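Side-chain contacts in 3-oxo-tetronate kinase (Cupriavidus necator, PDB 5DMH), which phosphorylates 3-oxo-tetronate to 3-oxo-tetronate 4-phosphate at the expense of ATP, as a member of the four-carbon acid sugar kinase family: residues N49-N54 / A78-L83; V418-T423 / R449-H454. All coordinates share one frame; numbering follows the deposited sequence.

Contact 1: N49-N54 / A78-L83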
loop_
_atom_site.group_PDB
_atom_site.type_symbol
_atom_site.label_atom_id
_atom_site.label_comp_id
_atom_site.label_asym_id
_atom_site.label_seq_id
_atom_site.Cartn_x
_atom_site.Cartn_y
_atom_site.Cartn_z
ATOM N N ASN A 49 -4.025 0.346 9.197
ATOM C CA ASN A 49 -3.335 0.754 10.424
ATOM C C ASN A 49 -3.770 2.153 10.881
ATOM O O ASN A 49 -4.076 2.373 12.051
ATOM C CB ASN A 49 -1.822 0.715 10.181
ATOM C CG ASN A 49 -1.004 1.149 11.398
ATOM O OD1 ASN A 49 -1.066 0.548 12.475
ATOM N ND2 ASN A 49 -0.238 2.216 11.220
ATOM N N THR A 50 -3.760 3.097 9.948
ATOM C CA THR A 50 -4.190 4.455 10.233
ATOM C C THR A 50 -5.633 4.520 10.686
ATOM O O THR A 50 -5.952 5.234 11.644
ATOM C CB THR A 50 -3.947 5.386 9.020
ATOM O OG1 THR A 50 -2.538 5.652 8.954
ATOM C CG2 THR A 50 -4.702 6.702 9.205
ATOM N N LEU A 51 -6.511 3.759 10.039
ATOM C CA LEU A 51 -7.905 3.733 10.469
ATOM C C LEU A 51 -8.086 3.137 11.872
ATOM O O LEU A 51 -8.807 3.702 12.696
ATOM C CB LEU A 51 -8.754 2.979 9.451
ATOM C CG LEU A 51 -8.881 3.710 8.122
ATOM C CD1 LEU A 51 -9.497 2.764 7.097
ATOM C CD2 LEU A 51 -9.699 4.965 8.272
ATOM N N VAL A 52 -7.424 2.009 12.154
ATOM C CA VAL A 52 -7.525 1.392 13.470
ATOM C C VAL A 52 -6.993 2.327 14.545
ATOM O O VAL A 52 -7.603 2.492 15.592
ATOM C CB VAL A 52 -6.763 0.049 13.509
ATOM C CG1 VAL A 52 -6.582 -0.444 14.943
ATOM C CG2 VAL A 52 -7.484 -0.973 12.629
ATOM N N ARG A 53 -5.859 2.958 14.268
ATOM C CA ARG A 53 -5.232 3.840 15.246
ATOM C C ARG A 53 -6.053 5.083 15.517
ATOM O O ARG A 53 -5.850 5.744 16.537
ATOM C CB ARG A 53 -3.827 4.232 14.800
ATOM C CG ARG A 53 -2.789 3.118 15.063
ATOM C CD ARG A 53 -1.559 3.303 14.214
ATOM N NE ARG A 53 -0.731 4.471 14.561
ATOM C CZ ARG A 53 0.181 4.505 15.536
ATOM N NH1 ARG A 53 0.380 3.474 16.347
ATOM N NH2 ARG A 53 0.901 5.595 15.709
ATOM N N ASN A 54 -6.972 5.408 14.607
ATOM C CA ASN A 54 -7.826 6.571 14.781
ATOM C C ASN A 54 -9.272 6.213 15.076
ATOM O O ASN A 54 -10.151 7.056 14.972
ATOM C CB ASN A 54 -7.733 7.519 13.582
ATOM C CG ASN A 54 -6.450 8.309 13.587
ATOM O OD1 ASN A 54 -6.373 9.411 14.161
ATOM N ND2 ASN A 54 -5.425 7.745 12.971
ATOM N N ALA A 78 -14.828 -0.109 9.106
ATOM C CA ALA A 78 -14.186 0.156 7.826
ATOM C C ALA A 78 -13.753 -1.137 7.210
ATOM O O ALA A 78 -13.379 -2.056 7.927
ATOM C CB ALA A 78 -12.956 1.074 7.993
ATOM N N LEU A 79 -13.811 -1.203 5.883
ATOM C CA LEU A 79 -13.385 -2.377 5.134
ATOM C C LEU A 79 -12.346 -1.920 4.140
ATOM O O LEU A 79 -12.556 -0.909 3.456
ATOM C CB LEU A 79 -14.583 -2.966 4.382
ATOM C CG LEU A 79 -15.739 -3.503 5.233
ATOM C CD1 LEU A 79 -16.920 -3.843 4.348
ATOM C CD2 LEU A 79 -15.298 -4.719 5.983
ATOM N N VAL A 80 -11.226 -2.633 4.067
ATOM C CA VAL A 80 -10.158 -2.321 3.119
ATOM C C VAL A 80 -9.929 -3.502 2.186
ATOM O O VAL A 80 -9.454 -4.554 2.612
ATOM C CB VAL A 80 -8.805 -1.993 3.813
ATOM C CG1 VAL A 80 -7.717 -1.716 2.751
ATOM C CG2 VAL A 80 -8.937 -0.772 4.743
ATOM N N VAL A 81 -10.277 -3.316 0.917
ATOM C CA VAL A 81 -10.048 -4.331 -0.099
ATOM C C VAL A 81 -8.659 -4.178 -0.731
ATOM O O VAL A 81 -8.356 -3.185 -1.388
ATOM C CB VAL A 81 -11.155 -4.284 -1.196
ATOM C CG1 VAL A 81 -10.874 -5.328 -2.283
ATOM C CG2 VAL A 81 -12.534 -4.467 -0.581
ATOM N N ALA A 82 -7.809 -5.186 -0.532
ATOM C CA ALA A 82 -6.497 -5.229 -1.126
ATOM C C ALA A 82 -6.519 -5.800 -2.552
ATOM O O ALA A 82 -6.958 -6.937 -2.780
ATOM C CB ALA A 82 -5.588 -6.070 -0.246
ATOM N N LEU A 83 -6.085 -4.996 -3.504
ATOM C CA LEU A 83 -5.896 -5.417 -4.889
ATOM C C LEU A 83 -4.405 -5.399 -5.254
ATOM O O LEU A 83 -3.634 -4.660 -4.644
ATOM C CB LEU A 83 -6.628 -4.485 -5.855
ATOM C CG LEU A 83 -8.123 -4.284 -5.646
ATOM C CD1 LEU A 83 -8.708 -3.338 -6.701
ATOM C CD2 LEU A 83 -8.866 -5.635 -5.619
#
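Leu51, near the end of helix 41-53, meets strand 78-82 through a single branch: its CD1 lies 4.0 Å from CB of Ala78 and 4.3 Å from CG2 of Val80. One methyl group therefore touches two residues that stand two places apart on the strand, so that their CB atoms project to the same face. The CB atoms of Leu51, Ala78 and Val80 all point into the interface, whereas Leu79 turns to the other face of the strand and packs on Leu104 of helix 90-106.

The leucine carries CG anti to its carbonyl carbon, with chi1 at -68°, and chi2 of 169° then extends CD1 toward the strand. The residue sizes match this approach. Ala78, with only a methyl group, lies where the backbones of 49-54 and 78-83 come nearest, the CA atoms of Leu51 and Ala78 being 7.7 Å apart. Val80 is broader, and besides offering CG2 to Leu51 it packs on Ala48 and Ala44, about one and two turns earlier in the same helix. Thr58 of the neighbouring strand 58-62 also touches both Leu51 and Ala78.

No hydrogen bond crosses the interface, as suits three buried apolar side chains. Polar groups act at the helix end instead: ND2 of Asn54 donates to O of Thr50 over 2.9 Å, nearly straight at 173°, with the oxygen almost in the amide plane. The contact is plain hydrophobic packing of a helix on the parallel strands of an alpha/beta fold, here within the sugar-binding N-terminal domain.

Contact 2: V418-T423 / R449-H454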
loop_
_atom_site.group_PDB
_atom_site.type_symbol
_atom_site.label_atom_id
_atom_site.label_comp_id
_atom_site.label_asym_id
_atom_site.label_seq_id
_atom_site.Cartn_x
_atom_site.Cartn_y
_atom_site.Cartn_z
ATOM N N VAL A 418 3.439 0.579 8.591
ATOM C CA VAL A 418 3.577 -0.881 8.597
ATOM C C VAL A 418 3.098 -1.532 9.899
ATOM O O VAL A 418 3.822 -1.571 10.904
ATOM C CB VAL A 418 5.014 -1.343 8.329
ATOM C CG1 VAL A 418 5.021 -2.853 7.954
ATOM C CG2 VAL A 418 5.663 -0.530 7.227
ATOM N N PRO A 419 1.878 -2.072 9.890
ATOM C CA PRO A 419 1.386 -2.801 11.060
ATOM C C PRO A 419 1.730 -4.284 11.037
ATOM O O PRO A 419 1.958 -4.822 9.953
ATOM C CB PRO A 419 -0.114 -2.674 10.919
ATOM C CG PRO A 419 -0.316 -2.679 9.415
ATOM C CD PRO A 419 0.834 -1.911 8.860
ATOM N N ALA A 420 1.819 -4.902 12.211
ATOM C CA ALA A 420 1.727 -6.371 12.324
ATOM C C ALA A 420 0.293 -6.761 11.959
ATOM O O ALA A 420 -0.634 -5.993 12.214
ATOM C CB ALA A 420 2.046 -6.830 13.742
ATOM N N THR A 421 0.114 -7.939 11.366
ATOM C CA THR A 421 -1.211 -8.439 10.995
ATOM C C THR A 421 -1.263 -9.933 11.272
ATOM O O THR A 421 -0.225 -10.588 11.375
ATOM C CB THR A 421 -1.546 -8.202 9.483
ATOM O OG1 THR A 421 -0.755 -9.062 8.655
ATOM C CG2 THR A 421 -1.303 -6.755 9.055
ATOM N N VAL A 422 -2.473 -10.473 11.410
ATOM C CA VAL A 422 -2.630 -11.904 11.480
ATOM C C VAL A 422 -3.805 -12.342 10.611
ATOM O O VAL A 422 -4.732 -11.568 10.385
ATOM C CB VAL A 422 -2.803 -12.381 12.931
ATOM C CG1 VAL A 422 -1.525 -12.097 13.716
ATOM C CG2 VAL A 422 -4.010 -11.718 13.589
ATOM N N THR A 423 -3.747 -13.573 10.109
ATOM C CA THR A 423 -4.876 -14.125 9.366
ATOM C C THR A 423 -5.914 -14.610 10.362
ATOM O O THR A 423 -5.673 -14.591 11.567
ATOM C CB THR A 423 -4.471 -15.314 8.457
ATOM O OG1 THR A 423 -4.084 -16.434 9.257
ATOM C CG2 THR A 423 -3.354 -14.936 7.547
ATOM N N ARG A 449 10.265 -10.082 15.408
ATOM C CA ARG A 449 10.013 -10.112 16.848
ATOM C C ARG A 449 8.611 -9.671 17.232
ATOM O O ARG A 449 8.002 -10.243 18.126
ATOM C CB ARG A 449 11.037 -9.243 17.604
ATOM C CG ARG A 449 12.419 -9.848 17.654
ATOM C CD ARG A 449 13.416 -8.935 18.359
ATOM N NE ARG A 449 14.724 -9.566 18.476
ATOM C CZ ARG A 449 15.040 -10.482 19.395
ATOM N NH1 ARG A 449 14.142 -10.887 20.289
ATOM N NH2 ARG A 449 16.261 -11.001 19.422
ATOM N N GLN A 450 8.096 -8.631 16.588
ATOM C CA GLN A 450 6.765 -8.189 16.926
ATOM C C GLN A 450 5.701 -9.212 16.487
ATOM O O GLN A 450 4.686 -9.368 17.149
ATOM C CB GLN A 450 6.476 -6.818 16.324
ATOM C CG GLN A 450 5.298 -6.174 17.008
ATOM C CD GLN A 450 5.105 -4.736 16.617
ATOM O OE1 GLN A 450 6.054 -3.944 16.600
ATOM N NE2 GLN A 450 3.869 -4.385 16.291
ATOM N N LEU A 451 5.953 -9.916 15.382
ATOM C CA LEU A 451 5.018 -10.925 14.878
ATOM C C LEU A 451 4.887 -12.097 15.866
ATOM O O LEU A 451 3.818 -12.706 16.006
ATOM C CB LEU A 451 5.457 -11.413 13.492
ATOM C CG LEU A 451 5.347 -10.478 12.293
ATOM C CD1 LEU A 451 5.650 -11.252 11.014
ATOM C CD2 LEU A 451 3.973 -9.824 12.199
ATOM N N GLY A 452 5.964 -12.414 16.572
ATOM C CA GLY A 452 5.884 -13.466 17.564
ATOM C C GLY A 452 7.208 -14.117 17.888
ATOM O O GLY A 452 8.262 -13.720 17.382
ATOM N N GLY A 453 7.141 -15.133 18.742
ATOM C CA GLY A 453 8.322 -15.848 19.185
ATOM C C GLY A 453 8.826 -16.910 18.222
ATOM O O GLY A 453 8.204 -17.221 17.204
ATOM N N HIS A 454 9.953 -17.498 18.594
ATOM C CA HIS A 454 10.725 -18.374 17.724
ATOM C C HIS A 454 10.045 -19.704 17.398
ATOM O O HIS A 454 10.371 -20.343 16.387
ATOM C CB HIS A 454 12.119 -18.590 18.341
ATOM C CG HIS A 454 12.802 -17.310 18.751
ATOM N ND1 HIS A 454 12.382 -16.549 19.821
ATOM C CD2 HIS A 454 13.881 -16.672 18.235
ATOM C CE1 HIS A 454 13.172 -15.493 19.947
ATOM N NE2 HIS A 454 14.089 -15.545 18.998
ATOM O OXT HIS A 454 9.153 -20.172 18.116
#
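Ala420 and Leu451 form the close part of this contact, CB of the alanine lying 3.9 Å from CD2 of the leucine. The same methyl group, CD2, is 4.1 Å from CA of Ala420, so it rests against the strand backbone as well as the side chain. Alanine suits this point because helix and strand run near each other, with the CA atoms of Ala420 and Leu451 only 6.2 Å apart. Although the CB of Leu451 does not aim straight at the strand, its branched end comes nearer, and it also packs on Ala430 of strand 430-434. Both residues are buried.

Toward solvent the contact thins out. Gln450 is partly exposed and approaches with the end of an extended chain, its CG anti to the backbone N (chi1 -162°). Its NE2 stops 4.0 Å from CB of Ala420, a van der Waals approach to a methyl that cannot accept a hydrogen bond. A long chain with an amide end fits this border, since the side chain also touches Ala412 and Ile414 of strand 407-415.

Beyond Leu451 the helix ends at Gly452, whose phi of 156° would bring a side chain against the preceding carbonyl oxygen. Gly453 follows, its N bonded to Asp285. Together these features describe a C-terminal helix laid on one face of antiparallel strands, plain packing in the C-terminal, nucleotide-binding part of the kinase.

Contact 1 closes before contact 2 opens along the chain, and their centres lie about 17 Å apart. In each, the last turns of a helix rest on a strand: helix 41-53 on strand 78-82, and helix 443-451 on strand 418-423. The strands belong to one run of neighbours, 78-82, 58-62, 407-415 and 418-423. The two contacts also touch directly, OD1 of Asn49 being 3.7 Å from CB of Pro419, while ND2 of Asn49 bonds to Gln413. Helix 41-53 of the sugar-binding region thus packs against strands of the C-terminal part, joining the two parts of the kinase well away from the ADP pocket.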